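Side-chain contact in N-(5'-phosphoribosyl)anthranilate isomerase (Thermococcus kodakarensis, PDB 5LHF), which catalyses the isomerisation of N-(5-phospho-beta-D-ribosyl)anthranilate to 1-(2-carboxyphenylamino)-1-deoxy-D-ribulose 5-phosphate, the third step from chorismate to tryptophan: residues E116-L121 against S150-K155. Residues are numbered along the deposited sequence; the frame is centred on the assembly and turned at random.
Sequences EDAERL and SAIIAK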
loop_
_atom_site.group_PDB
_atom_site.type_symbol
_atom_site.label_atom_id
_atom_site.label_comp_id
_atom_site.label_asym_id
_atom_site.label_seq_id
_atom_site.Cartn_x
_atom_site.Cartn_y
_atom_site.Cartn_z
ATOM N N GLU A 116 0.297 21.348 -10.179
ATOM C CA GLU A 116 -0.897 21.810 -9.482
ATOM C C GLU A 116 -1.613 20.661 -8.789
ATOM O O GLU A 116 -2.089 20.816 -7.659
ATOM C CB GLU A 116 -1.831 22.524 -10.456
ATOM C CG GLU A 116 -1.141 23.642 -11.212
ATOM C CD GLU A 116 -2.112 24.556 -11.915
ATOM O OE1 GLU A 116 -1.722 25.704 -12.230
ATOM O OE2 GLU A 116 -3.263 24.128 -12.150
ATOM N N ASP A 117 -1.695 19.506 -9.451
ATOM C CA ASP A 117 -2.178 18.310 -8.773
ATOM C C ASP A 117 -1.284 17.962 -7.587
ATOM O O ASP A 117 -1.777 17.549 -6.528
ATOM C CB ASP A 117 -2.264 17.147 -9.764
ATOM C CG ASP A 117 -3.542 17.183 -10.590
ATOM O OD1 ASP A 117 -4.602 17.544 -10.032
ATOM O OD2 ASP A 117 -3.490 16.851 -11.793
ATOM N N ALA A 118 0.030 18.158 -7.735
ATOM C CA ALA A 118 0.948 17.912 -6.625
ATOM C C ALA A 118 0.667 18.840 -5.445
ATOM O O ALA A 118 0.693 18.401 -4.289
ATOM C CB ALA A 118 2.400 18.056 -7.092
ATOM N N GLU A 119 0.405 20.130 -5.709
ATOM C CA GLU A 119 0.112 21.062 -4.619
ATOM C C GLU A 119 -1.137 20.651 -3.855
ATOM O O GLU A 119 -1.172 20.701 -2.620
ATOM C CB GLU A 119 -0.068 22.485 -5.159
ATOM C CG GLU A 119 1.219 23.264 -5.334
ATOM C CD GLU A 119 0.971 24.707 -5.747
ATOM O OE1 GLU A 119 1.934 25.373 -6.183
ATOM O OE2 GLU A 119 -0.184 25.172 -5.633
ATOM N N ARG A 120 -2.188 20.274 -4.578
ATOM C CA ARG A 120 -3.404 19.807 -3.931
ATOM C C ARG A 120 -3.138 18.551 -3.106
ATOM O O ARG A 120 -3.684 18.389 -2.009
ATOM C CB ARG A 120 -4.467 19.548 -4.998
ATOM C CG ARG A 120 -5.796 19.006 -4.500
ATOM C CD ARG A 120 -6.778 18.905 -5.659
ATOM N NE ARG A 120 -6.409 19.810 -6.747
ATOM C CZ ARG A 120 -5.926 19.412 -7.921
ATOM N NH1 ARG A 120 -5.761 18.117 -8.159
ATOM N NH2 ARG A 120 -5.607 20.305 -8.851
ATOM N N LEU A 121 -2.286 17.654 -3.606
ATOM C CA LEU A 121 -2.078 16.399 -2.891
ATOM C C LEU A 121 -1.310 16.632 -1.599
ATOM O O LEU A 121 -1.608 16.009 -0.576
ATOM C CB LEU A 121 -1.349 15.393 -3.782
ATOM C CG LEU A 121 -1.209 13.973 -3.220
ATOM C CD1 LEU A 121 -2.515 13.508 -2.571
ATOM C CD2 LEU A 121 -0.763 13.010 -4.325
ATOM N N SER A 150 3.707 12.276 -8.399
ATOM C CA SER A 150 4.288 11.515 -7.301
ATOM C C SER A 150 5.745 11.889 -7.086
ATOM O O SER A 150 6.224 11.926 -5.942
ATOM C CB SER A 150 4.146 10.016 -7.575
ATOM O OG SER A 150 2.778 9.673 -7.738
ATOM N N ALA A 151 6.469 12.170 -8.176
ATOM C CA ALA A 151 7.870 12.543 -8.041
ATOM C C ALA A 151 8.029 13.816 -7.219
ATOM O O ALA A 151 8.984 13.939 -6.443
ATOM C CB ALA A 151 8.509 12.705 -9.422
ATOM N N ILE A 152 7.094 14.757 -7.346
ATOM C CA ILE A 152 7.155 15.963 -6.525
ATOM C C ILE A 152 6.865 15.634 -5.062
ATOM O O ILE A 152 7.546 16.129 -4.155
ATOM C CB ILE A 152 6.193 17.031 -7.076
ATOM C CG1 ILE A 152 6.644 17.476 -8.474
ATOM C CG2 ILE A 152 6.129 18.220 -6.132
ATOM C CD1 ILE A 152 5.636 18.373 -9.209
ATOM N N ILE A 153 5.862 14.786 -4.811
ATOM C CA ILE A 153 5.524 14.403 -3.444
ATOM C C ILE A 153 6.687 13.677 -2.782
ATOM O O ILE A 153 6.938 13.845 -1.580
ATOM C CB ILE A 153 4.255 13.531 -3.428
ATOM C CG1 ILE A 153 3.125 14.164 -4.254
ATOM C CG2 ILE A 153 3.823 13.263 -1.992
ATOM C CD1 ILE A 153 2.622 15.464 -3.717
ATOM N N ALA A 154 7.408 12.845 -3.547
ATOM C CA ALA A 154 8.448 11.997 -2.976
ATOM C C ALA A 154 9.632 12.796 -2.456
ATOM O O ALA A 154 10.431 12.255 -1.687
ATOM C CB ALA A 154 8.938 10.973 -4.015
ATOM N N LYS A 155 9.769 14.062 -2.863
ATOM C CA LYS A 155 10.842 14.894 -2.330
ATOM C C LYS A 155 10.546 15.356 -0.907
ATOM O O LYS A 155 11.484 15.621 -0.143
ATOM C CB LYS A 155 11.078 16.101 -3.245
ATOM C CG LYS A 155 11.580 15.707 -4.626
ATOM C CD LYS A 155 11.677 16.905 -5.547
ATOM C CE LYS A 155 11.810 16.472 -6.993
ATOM N NZ LYS A 155 12.061 17.631 -7.890
#
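Ile153 reaches across to helix 114-126 with its CD1 methyl, which overlaps the backbone at Ala118 and the root of the Leu121 side chain. This is the packing of two neighbouring outer helices of the TIM barrel, 114-126 and 143-156, which follow one another in the chain with strand 132-136 between them. The short segment axes run in the same general sense but are inclined at 44°, with a closest approach of 9.1 Å, and the backbones come nearest where the CA atoms of Ala118 and Ile152 lie 6.5 Å from each other. The small Ala118 side chain suits this approach: its CB rests against the branched flank of Ile152, 3.9 Å from CG2, with CB and CD1 of the same isoleucine also in touch.

Leu121 and Ile153 meet farther along, their side chains crossing at about a right angle. Leu121 CB meets the Ile153 CD1 methyl directly; with CG anti to the backbone nitrogen (chi1 -173°), the branch beyond it brings CD2 to 4.1 Å from Ile153 CG1. Both residues also touch Leu135 of strand 132-136, which links the helix pair to the barrel wall, while Ile153 packs farther along helix 114-126 on Leu122 and Ile125. No hydrogen bond links the two segments, so apolar packing carries the interface. Asp117 is turned to the preceding loop, where OD2 accepts a hydrogen bond from the backbone nitrogen of Ser111. At the turn of helix occupied by Ala118, the Ile153 CD1 methyl lies 3.6 Å from the carbonyl oxygen O of Ala118.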